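Long-range contacts in cell wall surface anchor family protein (Streptococcus agalactiae, PDB 3PHS), which serves as a minor pilin of the Gram-positive pilus and mediates adhesion to lung epithelial cells through an IgG-like domain: residues A[45-51]-A[78-84]; A[97-103]-A[116-122]; A[167-171]-A[182-186]; A[202-208]-A[220-226]. All coordinates share one frame; numbering follows the deposited sequence.

Contacts 1 and 2 share one four-stranded antiparallel sheet: strands 46-52 and 98-106 are neighbours, and Tyr50 N lies 2.8 Å from Tyr101 O. Contacts 3 and 4 belong to the prealbumin-like region; there Ile169 CD1 packs 3.3 Å from Tyr204 CD2, and the centres lie about 13 Å apart. Between the two groups the nearest atoms stay about 14 to 16 Å apart. All four contacts are partly buried. Contacts 1, 2 and 4 are regular antiparallel pairings with buried aromatic or aliphatic residues on one face and exposed polar ones among those on the other, whereas contact 3 joins loops through a single bridge and an arginine-carbonyl bond.

Contact 1 (A[45-51]-A[78-84]); sequences VLYQLYQ and QVFEATT
Val79 lays CG1 over one face of the Tyr50 ring, 4.0 Å from the ring centroid and 25° off its normal, a CH-pi contact displaced toward the rim. Its other methyl, CG2, reaches Tyr50 CD2 at 3.5 Å. The two side chains run alongside each other because they form a non-hydrogen-bonded antiparallel pair. At one end of the pairing the glutamines lie side by side: Gln78 NE2 donates to Gln51 OE1 over 3.0 Å, with the amide planes turned 49° apart. An extended Gln51 chain, its CG anti to the backbone N (chi1 -166°), carries the amide to this meeting and also brings OE1 to the edge of the Phe80 ring. At the other end Thr84 OG1 accepts from Val45 N at 2.9 Å and has a second partner in Ile42 O, while Thr84 N returns a bond to Val45 O. Thr84 CG2 meets the edge of Tyr47 at CE1, 3.8 Å away. The two strands are antiparallel and form one edge of a four-stranded sheet, consistent with the Ig-like architecture of this pilin. Strand 76-83 is outermost; strand 98-106 flanks 46-52 on its other edge, and Leu49, Phe80 and Ala82 pack against strand 89-95.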
loop_
_atom_site.group_PDB
_atom_site.type_symbol
_atom_site.label_atom_id
_atom_site.label_comp_id
_atom_site.label_asym_id
_atom_site.label_seq_id
_atom_site.Cartn_x
_atom_site.Cartn_y
_atom_site.Cartn_z
ATOM N N VAL A 45 9.270 7.919 -10.105
ATOM C CA VAL A 45 8.977 7.789 -8.676
ATOM C C VAL A 45 9.434 9.055 -7.963
ATOM O O VAL A 45 10.591 9.498 -8.122
ATOM C CB VAL A 45 9.624 6.514 -8.012
ATOM C CG1 VAL A 45 9.280 6.418 -6.502
ATOM C CG2 VAL A 45 9.172 5.225 -8.721
ATOM N N LEU A 46 8.506 9.651 -7.212
ATOM C CA LEU A 46 8.784 10.876 -6.474
ATOM C C LEU A 46 9.373 10.575 -5.110
ATOM O O LEU A 46 8.725 9.931 -4.278
ATOM C CB LEU A 46 7.495 11.707 -6.335
ATOM C CG LEU A 46 7.555 13.015 -5.550
ATOM C CD1 LEU A 46 8.733 13.882 -5.995
ATOM C CD2 LEU A 46 6.235 13.740 -5.774
ATOM N N TYR A 47 10.612 11.027 -4.905
ATOM C CA TYR A 47 11.276 10.966 -3.593
ATOM C C TYR A 47 11.311 12.344 -2.936
ATOM O O TYR A 47 11.538 13.368 -3.604
ATOM C CB TYR A 47 12.707 10.387 -3.721
ATOM C CG TYR A 47 12.687 8.880 -3.776
ATOM C CD1 TYR A 47 12.592 8.204 -4.996
ATOM C CD2 TYR A 47 12.700 8.124 -2.606
ATOM C CE1 TYR A 47 12.546 6.811 -5.037
ATOM C CE2 TYR A 47 12.632 6.723 -2.644
ATOM C CZ TYR A 47 12.565 6.082 -3.863
ATOM O OH TYR A 47 12.509 4.699 -3.893
ATOM N N GLN A 48 11.041 12.368 -1.638
ATOM C CA GLN A 48 11.214 13.579 -0.863
ATOM C C GLN A 48 12.204 13.330 0.253
ATOM O O GLN A 48 12.180 12.274 0.881
ATOM C CB GLN A 48 9.878 14.058 -0.310
ATOM C CG GLN A 48 8.972 14.439 -1.430
ATOM C CD GLN A 48 7.628 14.935 -0.993
ATOM O OE1 GLN A 48 6.909 15.541 -1.801
ATOM N NE2 GLN A 48 7.263 14.693 0.260
ATOM N N LEU A 49 13.039 14.337 0.508
ATOM C CA LEU A 49 14.032 14.283 1.568
ATOM C C LEU A 49 13.791 15.434 2.535
ATOM O O LEU A 49 13.763 16.591 2.117
ATOM C CB LEU A 49 15.455 14.312 0.970
ATOM C CG LEU A 49 16.139 13.006 0.521
ATOM C CD1 LEU A 49 16.586 12.194 1.705
ATOM C CD2 LEU A 49 15.307 12.122 -0.411
ATOM N N TYR A 50 13.608 15.102 3.816
ATOM C CA TYR A 50 13.298 16.069 4.872
ATOM C C TYR A 50 14.537 16.262 5.736
ATOM O O TYR A 50 15.026 15.317 6.354
ATOM C CB TYR A 50 12.099 15.596 5.691
ATOM C CG TYR A 50 10.834 15.660 4.869
ATOM C CD1 TYR A 50 10.513 14.644 3.963
ATOM C CD2 TYR A 50 10.011 16.780 4.931
ATOM C CE1 TYR A 50 9.358 14.723 3.179
ATOM C CE2 TYR A 50 8.861 16.873 4.147
ATOM C CZ TYR A 50 8.537 15.838 3.293
ATOM O OH TYR A 50 7.418 15.966 2.522
ATOM N N GLN A 51 15.076 17.477 5.709
ATOM C CA GLN A 51 16.252 17.814 6.507
ATOM C C GLN A 51 15.855 17.942 7.986
ATOM O O GLN A 51 15.054 18.810 8.337
ATOM C CB GLN A 51 16.787 19.149 6.010
ATOM C CG GLN A 51 18.167 19.546 6.452
ATOM C CD GLN A 51 18.505 20.870 5.776
ATOM O OE1 GLN A 51 19.163 20.901 4.741
ATOM N NE2 GLN A 51 17.953 21.936 6.287
ATOM N N GLN A 78 14.619 22.123 5.805
ATOM C CA GLN A 78 14.513 22.307 4.356
ATOM C C GLN A 78 13.905 20.978 3.836
ATOM O O GLN A 78 14.054 19.932 4.478
ATOM C CB GLN A 78 15.883 22.507 3.679
ATOM C CG GLN A 78 16.466 23.940 3.679
ATOM C CD GLN A 78 17.680 24.092 2.760
ATOM O OE1 GLN A 78 17.628 24.820 1.774
ATOM N NE2 GLN A 78 18.768 23.405 3.079
ATOM N N VAL A 79 13.211 21.036 2.706
ATOM C CA VAL A 79 12.632 19.854 2.062
ATOM C C VAL A 79 13.106 19.845 0.602
ATOM O O VAL A 79 13.156 20.895 -0.051
ATOM C CB VAL A 79 11.077 19.876 2.124
ATOM C CG1 VAL A 79 10.462 18.643 1.434
ATOM C CG2 VAL A 79 10.582 19.993 3.574
ATOM N N PHE A 80 13.472 18.668 0.099
ATOM C CA PHE A 80 13.970 18.538 -1.269
ATOM C C PHE A 80 13.185 17.439 -1.952
ATOM O O PHE A 80 12.820 16.471 -1.296
ATOM C CB PHE A 80 15.439 18.138 -1.269
ATOM C CG PHE A 80 16.343 19.134 -0.579
ATOM C CD1 PHE A 80 16.431 19.159 0.808
ATOM C CD2 PHE A 80 17.114 20.014 -1.327
ATOM C CE1 PHE A 80 17.267 20.089 1.460
ATOM C CE2 PHE A 80 17.965 20.935 -0.682
ATOM C CZ PHE A 80 18.020 20.967 0.714
ATOM N N GLU A 81 12.938 17.588 -3.249
ATOM C CA GLU A 81 12.263 16.530 -4.027
ATOM C C GLU A 81 13.035 16.201 -5.294
ATOM O O GLU A 81 13.697 17.083 -5.900
ATOM C CB GLU A 81 10.799 16.888 -4.381
ATOM C CG GLU A 81 10.602 18.039 -5.384
ATOM C CD GLU A 81 9.563 17.772 -6.521
ATOM O OE1 GLU A 81 8.368 17.470 -6.191
ATOM O OE2 GLU A 81 9.947 17.910 -7.748
ATOM N N ALA A 82 12.933 14.945 -5.722
ATOM C CA ALA A 82 13.454 14.548 -7.025
ATOM C C ALA A 82 12.677 13.369 -7.525
ATOM O O ALA A 82 12.238 12.520 -6.737
ATOM C CB ALA A 82 14.975 14.205 -6.976
ATOM N N THR A 83 12.516 13.328 -8.833
ATOM C CA THR A 83 11.836 12.220 -9.498
ATOM C C THR A 83 12.856 11.303 -10.159
ATOM O O THR A 83 13.739 11.770 -10.884
ATOM C CB THR A 83 10.882 12.778 -10.561
ATOM O OG1 THR A 83 9.921 13.629 -9.922
ATOM C CG2 THR A 83 10.179 11.663 -11.297
ATOM N N THR A 84 12.729 9.997 -9.948
ATOM C CA THR A 84 13.647 9.053 -10.611
ATOM C C THR A 84 13.641 9.186 -12.132
ATOM O O THR A 84 12.594 9.356 -12.760
ATOM C CB THR A 84 13.378 7.589 -10.221
ATOM O OG1 THR A 84 12.038 7.247 -10.614
ATOM C CG2 THR A 84 13.564 7.397 -8.699
#

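Contact 2 (A[97-103]-A[116-122]); sequences DGIYYGL and AFLVDLS
Phe117 lies flat against Gly102 in the beta hairpin of strands 98-106 and 109-121: Gly102 CA sits 4.0 Å from the ring centroid, 24° off the normal, a CH-pi contact made possible by the absence of a side chain. The ring is folded back over its strand partner by a chi1 of 49°, which sets CG between the backbone N and the carbonyl carbon. On the same side of the sheet as Phe117, Leu121 CD2 touches Tyr100 CE1 at 3.7 Å. On the other face Leu118 CD2 comes to the edge of the Tyr101 ring and packs 3.8 Å from Tyr101 CB. Paired backbone bonds at Gly98-Leu121, Tyr100-Val119 and Gly102-Phe117 fix the register. Outside this shell, helix 60-65 covers Tyr101 and Leu118, with Asn65 bonding Tyr101 OH, while Pro96 O holds Tyr100 OH. Near the open end of the hairpin Asp97 OD2 is bonded to His13. There a water donates to both Gly98 O and Asp120 OD1, at 2.6 Å from Asp120 OD1.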
loop_
_atom_site.group_PDB
_atom_site.type_symbol
_atom_site.label_atom_id
_atom_site.label_comp_id
_atom_site.label_asym_id
_atom_site.label_seq_id
_atom_site.Cartn_x
_atom_site.Cartn_y
_atom_site.Cartn_z
ATOM N N ASP A 97 25.182 19.516 4.600
ATOM C CA ASP A 97 25.567 18.490 5.521
ATOM C C ASP A 97 24.464 18.377 6.583
ATOM O O ASP A 97 23.963 19.391 7.085
ATOM C CB ASP A 97 26.929 18.876 6.106
ATOM C CG ASP A 97 27.557 17.766 6.864
ATOM O OD1 ASP A 97 27.074 17.503 7.979
ATOM O OD2 ASP A 97 28.515 17.142 6.350
ATOM N N GLY A 98 24.015 17.157 6.869
ATOM C CA GLY A 98 22.870 16.990 7.773
ATOM C C GLY A 98 22.322 15.578 7.801
ATOM O O GLY A 98 22.886 14.680 7.180
ATOM N N ILE A 99 21.232 15.393 8.543
ATOM C CA ILE A 99 20.522 14.113 8.607
ATOM C C ILE A 99 19.215 14.308 7.862
ATOM O O ILE A 99 18.520 15.280 8.098
ATOM C CB ILE A 99 20.221 13.647 10.082
ATOM C CG1 ILE A 99 21.494 13.587 10.966
ATOM C CG2 ILE A 99 19.472 12.297 10.099
ATOM C CD1 ILE A 99 22.635 12.898 10.334
ATOM N N TYR A 100 18.900 13.389 6.954
ATOM C CA TYR A 100 17.705 13.492 6.132
ATOM C C TYR A 100 16.856 12.236 6.251
ATOM O O TYR A 100 17.374 11.122 6.269
ATOM C CB TYR A 100 18.060 13.668 4.656
ATOM C CG TYR A 100 18.766 14.968 4.368
ATOM C CD1 TYR A 100 20.135 15.119 4.653
ATOM C CD2 TYR A 100 18.055 16.064 3.852
ATOM C CE1 TYR A 100 20.792 16.357 4.400
ATOM C CE2 TYR A 100 18.697 17.292 3.602
ATOM C CZ TYR A 100 20.052 17.423 3.886
ATOM O OH TYR A 100 20.665 18.643 3.646
ATOM N N TYR A 101 15.552 12.451 6.323
ATOM C CA TYR A 101 14.581 11.385 6.243
ATOM C C TYR A 101 14.029 11.397 4.835
ATOM O O TYR A 101 13.494 12.413 4.388
ATOM C CB TYR A 101 13.456 11.646 7.235
ATOM C CG TYR A 101 12.309 10.662 7.190
ATOM C CD1 TYR A 101 12.446 9.371 7.716
ATOM C CD2 TYR A 101 11.077 11.034 6.644
ATOM C CE1 TYR A 101 11.374 8.479 7.690
ATOM C CE2 TYR A 101 9.999 10.143 6.612
ATOM C CZ TYR A 101 10.166 8.878 7.146
ATOM O OH TYR A 101 9.103 8.008 7.128
ATOM N N GLY A 102 14.126 10.255 4.163
ATOM C CA GLY A 102 13.674 10.108 2.785
ATOM C C GLY A 102 12.551 9.094 2.656
ATOM O O GLY A 102 12.540 8.085 3.347
ATOM N N LEU A 103 11.609 9.373 1.761
ATOM C CA LEU A 103 10.507 8.444 1.494
ATOM C C LEU A 103 10.043 8.634 0.068
ATOM O O LEU A 103 10.301 9.675 -0.531
ATOM C CB LEU A 103 9.335 8.697 2.459
ATOM C CG LEU A 103 8.376 9.859 2.194
ATOM C CD1 LEU A 103 7.176 9.768 3.110
ATOM C CD2 LEU A 103 9.081 11.182 2.408
ATOM N N ALA A 116 10.930 3.841 4.087
ATOM C CA ALA A 116 11.554 5.130 4.352
ATOM C C ALA A 116 12.886 4.920 5.085
ATOM O O ALA A 116 13.114 3.872 5.715
ATOM C CB ALA A 116 10.633 6.003 5.178
ATOM N N PHE A 117 13.763 5.922 5.023
ATOM C CA PHE A 117 15.124 5.730 5.531
ATOM C C PHE A 117 15.681 7.033 6.091
ATOM O O PHE A 117 15.208 8.124 5.749
ATOM C CB PHE A 117 16.053 5.235 4.404
ATOM C CG PHE A 117 15.946 6.040 3.151
ATOM C CD1 PHE A 117 15.040 5.671 2.151
ATOM C CD2 PHE A 117 16.702 7.201 2.989
ATOM C CE1 PHE A 117 14.897 6.444 1.011
ATOM C CE2 PHE A 117 16.581 7.967 1.844
ATOM C CZ PHE A 117 15.678 7.593 0.853
ATOM N N LEU A 118 16.709 6.914 6.915
ATOM C CA LEU A 118 17.481 8.086 7.304
ATOM C C LEU A 118 18.802 8.074 6.544
ATOM O O LEU A 118 19.400 7.017 6.355
ATOM C CB LEU A 118 17.727 8.097 8.813
ATOM C CG LEU A 118 16.518 8.441 9.665
ATOM C CD1 LEU A 118 16.847 8.168 11.128
ATOM C CD2 LEU A 118 16.080 9.920 9.437
ATOM N N VAL A 119 19.252 9.241 6.092
ATOM C CA VAL A 119 20.599 9.354 5.488
ATOM C C VAL A 119 21.447 10.264 6.398
ATOM O O VAL A 119 21.069 11.400 6.664
ATOM C CB VAL A 119 20.595 9.998 4.077
ATOM C CG1 VAL A 119 21.965 9.766 3.393
ATOM C CG2 VAL A 119 19.452 9.482 3.193
ATOM N N ASP A 120 22.590 9.752 6.849
ATOM C CA ASP A 120 23.574 10.532 7.586
ATOM C C ASP A 120 24.484 11.174 6.519
ATOM O O ASP A 120 25.529 10.605 6.140
ATOM C CB ASP A 120 24.338 9.566 8.499
ATOM C CG ASP A 120 25.333 10.238 9.429
ATOM O OD1 ASP A 120 25.474 11.478 9.452
ATOM O OD2 ASP A 120 26.005 9.470 10.155
ATOM N N LEU A 121 24.057 12.332 6.002
ATOM C CA LEU A 121 24.705 12.962 4.844
ATOM C C LEU A 121 25.915 13.809 5.252
ATOM O O LEU A 121 25.844 15.044 5.364
ATOM C CB LEU A 121 23.706 13.759 3.982
ATOM C CG LEU A 121 24.229 14.110 2.583
ATOM C CD1 LEU A 121 24.253 12.851 1.677
ATOM C CD2 LEU A 121 23.354 15.264 1.999
ATOM N N SER A 122 27.013 13.097 5.501
ATOM C CA SER A 122 28.299 13.674 5.861
ATOM C C SER A 122 29.326 13.610 4.715
ATOM O O SER A 122 30.468 14.094 4.859
ATOM C CB SER A 122 28.850 12.858 7.030
ATOM O OG SER A 122 29.025 11.508 6.636
HETATM O O HOH W 1 30.610 16.017 6.931
HETATM O O HOH W 2 25.362 13.931 8.644
#

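Contact 3 (A[167-171]-A[182-186]); sequences TPIRV and AAKHL
Arg170 and Ala182 meet because the arginine chain leaves with CG beside its backbone N (chi1 -57°) and then bends at chi3 (-75°), turning the guanidinium back to the opposing loop. This lies in the prealbumin-like domain, where two loop segments are joined by a single antiparallel bridge. Arg170 NH1 donates to Ala182 O at 2.9 Å; the acceptor lies in the guanidinium plane at its edge, although the donor is tilted 30° from the carbonyl plane. NH1 also bonds Asp179 O, so two backbone carbonyls hold the same nitrogen. The bridge itself consists of Val171 N to Ala183 O at 2.9 Å and a longer return bond from Ala183 N to Val171 O. Beyond the bridge, Pro168 CB and Lys184 CB lie alongside at 3.8 Å, the proline also resting on Tyr161. Strand 193-200 supports Val171 and Leu186 through Ile196. Those two side chains cross at about a right angle, bringing Val171 CG2 to within 3.5 Å of Leu186 CD2.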
loop_
_atom_site.group_PDB
_atom_site.type_symbol
_atom_site.label_atom_id
_atom_site.label_comp_id
_atom_site.label_asym_id
_atom_site.label_seq_id
_atom_site.Cartn_x
_atom_site.Cartn_y
_atom_site.Cartn_z
ATOM N N THR A 167 -7.725 5.919 0.868
ATOM C CA THR A 167 -8.221 5.915 -0.502
ATOM C C THR A 167 -8.278 4.523 -1.140
ATOM O O THR A 167 -7.281 3.787 -1.141
ATOM C CB THR A 167 -7.543 6.992 -1.435
ATOM O OG1 THR A 167 -7.197 6.404 -2.697
ATOM C CG2 THR A 167 -6.287 7.611 -0.812
ATOM N N PRO A 168 -9.465 4.173 -1.678
ATOM C CA PRO A 168 -9.735 2.854 -2.249
ATOM C C PRO A 168 -8.812 2.504 -3.411
ATOM O O PRO A 168 -8.464 3.377 -4.208
ATOM C CB PRO A 168 -11.189 2.956 -2.750
ATOM C CG PRO A 168 -11.754 4.219 -2.186
ATOM C CD PRO A 168 -10.614 5.098 -1.797
ATOM N N ILE A 169 -8.433 1.227 -3.485
ATOM C CA ILE A 169 -7.660 0.653 -4.589
ATOM C C ILE A 169 -8.599 0.406 -5.760
ATOM O O ILE A 169 -9.675 -0.163 -5.578
ATOM C CB ILE A 169 -6.992 -0.681 -4.129
ATOM C CG1 ILE A 169 -5.834 -0.370 -3.184
ATOM C CG2 ILE A 169 -6.501 -1.538 -5.304
ATOM C CD1 ILE A 169 -5.732 -1.318 -2.054
ATOM N N ARG A 170 -8.191 0.818 -6.958
ATOM C CA ARG A 170 -9.052 0.677 -8.139
ATOM C C ARG A 170 -8.647 -0.515 -9.005
ATOM O O ARG A 170 -7.490 -0.938 -8.988
ATOM C CB ARG A 170 -9.112 2.002 -8.919
ATOM C CG ARG A 170 -9.597 3.149 -8.017
ATOM C CD ARG A 170 -9.765 4.501 -8.704
ATOM N NE ARG A 170 -8.481 5.146 -8.976
ATOM C CZ ARG A 170 -8.001 5.376 -10.198
ATOM N NH1 ARG A 170 -8.699 5.013 -11.270
ATOM N NH2 ARG A 170 -6.816 5.961 -10.351
ATOM N N VAL A 171 -9.607 -1.073 -9.740
ATOM C CA VAL A 171 -9.409 -2.337 -10.448
ATOM C C VAL A 171 -9.962 -2.232 -11.876
ATOM O O VAL A 171 -10.995 -1.600 -12.090
ATOM C CB VAL A 171 -10.090 -3.523 -9.670
ATOM C CG1 VAL A 171 -9.968 -4.839 -10.418
ATOM C CG2 VAL A 171 -9.503 -3.653 -8.242
ATOM N N ALA A 182 -10.179 2.902 -14.161
ATOM C CA ALA A 182 -10.223 1.834 -13.149
ATOM C C ALA A 182 -11.160 2.290 -12.022
ATOM O O ALA A 182 -11.122 3.448 -11.587
ATOM C CB ALA A 182 -8.847 1.507 -12.611
ATOM N N ALA A 183 -11.991 1.359 -11.568
ATOM C CA ALA A 183 -13.097 1.650 -10.655
ATOM C C ALA A 183 -12.808 1.213 -9.220
ATOM O O ALA A 183 -12.120 0.217 -9.007
ATOM C CB ALA A 183 -14.340 0.945 -11.163
ATOM N N LYS A 184 -13.343 1.956 -8.251
ATOM C CA LYS A 184 -13.271 1.563 -6.841
ATOM C C LYS A 184 -14.364 0.536 -6.467
ATOM O O LYS A 184 -14.183 -0.293 -5.563
ATOM C CB LYS A 184 -13.266 2.783 -5.914
ATOM C CG LYS A 184 -14.551 3.590 -5.890
ATOM C CD LYS A 184 -14.596 4.558 -4.739
ATOM C CE LYS A 184 -15.803 5.476 -4.886
ATOM N NZ LYS A 184 -15.832 6.539 -3.869
ATOM N N HIS A 185 -15.485 0.605 -7.187
ATOM C CA HIS A 185 -16.583 -0.301 -6.888
ATOM C C HIS A 185 -16.303 -1.693 -7.442
ATOM O O HIS A 185 -15.961 -1.902 -8.609
ATOM C CB HIS A 185 -17.944 0.274 -7.304
ATOM C CG HIS A 185 -18.585 1.128 -6.248
ATOM N ND1 HIS A 185 -19.938 1.398 -6.226
ATOM C CD2 HIS A 185 -18.059 1.763 -5.173
ATOM C CE1 HIS A 185 -20.214 2.171 -5.192
ATOM N NE2 HIS A 185 -19.090 2.406 -4.535
ATOM N N LEU A 186 -16.381 -2.658 -6.530
ATOM C CA LEU A 186 -16.115 -4.051 -6.863
ATOM C C LEU A 186 -17.403 -4.807 -6.582
ATOM O O LEU A 186 -18.008 -4.621 -5.538
ATOM C CB LEU A 186 -14.964 -4.608 -6.012
ATOM C CG LEU A 186 -13.668 -3.780 -5.914
ATOM C CD1 LEU A 186 -12.822 -4.226 -4.721
ATOM C CD2 LEU A 186 -12.883 -3.870 -7.203
HETATM O O HOH W 3 -11.852 -0.397 -4.128
#

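Contact 4 (A[202-208]-A[220-226])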
loop_
_atom_site.group_PDB
_atom_site.type_symbol
_atom_site.label_atom_id
_atom_site.label_comp_id
_atom_site.label_asym_id
_atom_site.label_seq_id
_atom_site.Cartn_x
_atom_site.Cartn_y
_atom_site.Cartn_z
ATOM N N GLY A 202 1.108 -7.762 0.994
ATOM C CA GLY A 202 0.897 -6.897 2.166
ATOM C C GLY A 202 -0.530 -6.953 2.664
ATOM O O GLY A 202 -1.321 -7.804 2.228
ATOM N N ASP A 203 -0.881 -6.021 3.549
ATOM C CA ASP A 203 -2.173 -6.080 4.241
ATOM C C ASP A 203 -3.189 -5.122 3.662
ATOM O O ASP A 203 -2.888 -3.944 3.400
ATOM C CB ASP A 203 -1.981 -5.823 5.746
ATOM C CG ASP A 203 -1.178 -6.915 6.425
ATOM O OD1 ASP A 203 -1.063 -8.027 5.857
ATOM O OD2 ASP A 203 -0.658 -6.641 7.540
ATOM N N TYR A 204 -4.397 -5.633 3.455
ATOM C CA TYR A 204 -5.479 -4.874 2.854
ATOM C C TYR A 204 -6.756 -5.038 3.668
ATOM O O TYR A 204 -6.832 -5.871 4.565
ATOM C CB TYR A 204 -5.728 -5.332 1.394
ATOM C CG TYR A 204 -4.560 -5.072 0.465
ATOM C CD1 TYR A 204 -3.469 -5.927 0.434
ATOM C CD2 TYR A 204 -4.542 -3.946 -0.365
ATOM C CE1 TYR A 204 -2.374 -5.680 -0.415
ATOM C CE2 TYR A 204 -3.445 -3.686 -1.232
ATOM C CZ TYR A 204 -2.374 -4.562 -1.239
ATOM O OH TYR A 204 -1.300 -4.310 -2.059
ATOM N N VAL A 205 -7.753 -4.231 3.337
ATOM C CA VAL A 205 -9.045 -4.286 4.016
ATOM C C VAL A 205 -10.150 -4.223 2.974
ATOM O O VAL A 205 -10.197 -3.305 2.140
ATOM C CB VAL A 205 -9.205 -3.146 5.054
ATOM C CG1 VAL A 205 -10.624 -3.139 5.649
ATOM C CG2 VAL A 205 -8.167 -3.257 6.148
ATOM N N LEU A 206 -11.042 -5.211 3.031
ATOM C CA LEU A 206 -12.254 -5.205 2.225
ATOM C C LEU A 206 -13.377 -4.518 2.992
ATOM O O LEU A 206 -13.677 -4.894 4.128
ATOM C CB LEU A 206 -12.664 -6.642 1.893
ATOM C CG LEU A 206 -11.942 -7.328 0.731
ATOM C CD1 LEU A 206 -12.229 -8.819 0.790
ATOM C CD2 LEU A 206 -12.365 -6.731 -0.631
ATOM N N LYS A 207 -13.977 -3.520 2.378
ATOM C CA LYS A 207 -15.094 -2.841 2.966
ATOM C C LYS A 207 -16.382 -3.191 2.221
ATOM O O LYS A 207 -16.467 -3.002 1.057
ATOM C CB LYS A 207 -14.838 -1.334 3.004
ATOM C CG LYS A 207 -15.794 -0.564 3.864
ATOM C CD LYS A 207 -15.437 0.938 3.965
ATOM C CE LYS A 207 -16.612 1.778 4.507
ATOM N NZ LYS A 207 -16.396 3.222 4.397
ATOM N N GLU A 208 -17.340 -3.791 2.914
ATOM C CA GLU A 208 -18.590 -4.128 2.249
ATOM C C GLU A 208 -19.465 -2.879 2.250
ATOM O O GLU A 208 -19.699 -2.288 3.307
ATOM C CB GLU A 208 -19.299 -5.296 2.952
ATOM C CG GLU A 208 -20.471 -5.834 2.145
ATOM C CD GLU A 208 -21.144 -7.051 2.792
ATOM O OE1 GLU A 208 -20.537 -7.710 3.662
ATOM O OE2 GLU A 208 -22.288 -7.341 2.394
ATOM N N ALA A 220 -18.535 -5.369 8.359
ATOM C CA ALA A 220 -18.293 -4.212 7.495
ATOM C C ALA A 220 -16.906 -4.265 6.851
ATOM O O ALA A 220 -16.771 -4.114 5.637
ATOM C CB ALA A 220 -18.467 -2.911 8.279
ATOM N N GLU A 221 -15.891 -4.500 7.676
ATOM C CA GLU A 221 -14.497 -4.509 7.207
ATOM C C GLU A 221 -13.849 -5.830 7.529
ATOM O O GLU A 221 -13.956 -6.321 8.667
ATOM C CB GLU A 221 -13.697 -3.362 7.828
ATOM C CG GLU A 221 -14.185 -2.002 7.360
ATOM C CD GLU A 221 -13.410 -0.840 7.927
ATOM O OE1 GLU A 221 -12.315 -1.032 8.506
ATOM O OE2 GLU A 221 -13.907 0.289 7.759
ATOM N N THR A 222 -13.170 -6.397 6.526
ATOM C CA THR A 222 -12.520 -7.709 6.633
ATOM C C THR A 222 -11.050 -7.580 6.237
ATOM O O THR A 222 -10.740 -7.143 5.124
ATOM C CB THR A 222 -13.199 -8.754 5.708
ATOM O OG1 THR A 222 -14.597 -8.857 6.041
ATOM C CG2 THR A 222 -12.527 -10.121 5.818
ATOM N N ALA A 223 -10.161 -7.969 7.150
ATOM C CA ALA A 223 -8.720 -7.924 6.894
ATOM C C ALA A 223 -8.318 -9.026 5.933
ATOM O O ALA A 223 -8.781 -10.170 6.038
ATOM C CB ALA A 223 -7.936 -8.047 8.195
ATOM N N VAL A 224 -7.474 -8.687 4.963
ATOM C CA VAL A 224 -6.911 -9.714 4.086
ATOM C C VAL A 224 -5.417 -9.463 3.899
ATOM O O VAL A 224 -4.983 -8.316 3.746
ATOM C CB VAL A 224 -7.627 -9.859 2.691
ATOM C CG1 VAL A 224 -9.152 -9.682 2.788
ATOM C CG2 VAL A 224 -7.073 -8.897 1.675
ATOM N N THR A 225 -4.644 -10.540 3.916
ATOM C CA THR A 225 -3.219 -10.442 3.613
ATOM C C THR A 225 -2.912 -11.103 2.261
ATOM O O THR A 225 -3.120 -12.328 2.083
ATOM C CB THR A 225 -2.349 -11.040 4.746
ATOM O OG1 THR A 225 -2.493 -10.254 5.938
ATOM C CG2 THR A 225 -0.872 -11.060 4.331
ATOM N N ILE A 226 -2.439 -10.288 1.314
ATOM C CA ILE A 226 -1.995 -10.787 0.007
ATOM C C ILE A 226 -0.590 -11.359 0.184
ATOM O O ILE A 226 0.291 -10.694 0.754
ATOM C CB ILE A 226 -1.979 -9.661 -1.081
ATOM C CG1 ILE A 226 -3.392 -9.062 -1.317
ATOM C CG2 ILE A 226 -1.291 -10.136 -2.402
ATOM C CD1 ILE A 226 -4.414 -10.028 -1.916
HETATM O O HOH W 4 -15.899 -7.037 4.563
#
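Tyr204 packs on Val224 from its root: CB lies 3.8 Å from Val224 CG2. Beyond CB, the first torsion (chi1 -64°) places CG beside the backbone N and directs the ring toward Ile226. There CD1 and CE1 both approach Ile226 CG1, the former at 3.6 Å, and the side chains meet at a slant. Val224 O lies near the ring plane at its edge. At the tip OH bonds Ile200 O, and Arg112 makes a cation-pi contact with the ring. Leu206 continues this face, its CD1 reaching Val224 CG1 at 3.8 Å. The opposite face is mixed, with Asp203, Thr225, Lys207 and Glu221 among Val205 and Ala223: Thr225 OG1 donates to Asp203 OD1 over a short 2.6 Å, approaching from above the carboxylate plane, 47° out of it. Nearby Val205 CG1 rests on Glu221 CB at 3.8 Å, and Lys207 runs beside Glu221, with NZ and OE2 5.1 Å apart, too far for a direct ion pair. A water lies 2.7 Å from Thr222 OG1, which also bonds Gln219. Paired backbone bonds, such as those between Tyr204 and Val224, hold the antiparallel strands. Strand 221-226 is outermost in its sheet; strand 157-162 flanks 202-210 on the other edge, and strands 135-146 and 231-240 pack against the face carrying Leu206 and Ile226, consistent with a prealbumin-like sandwich.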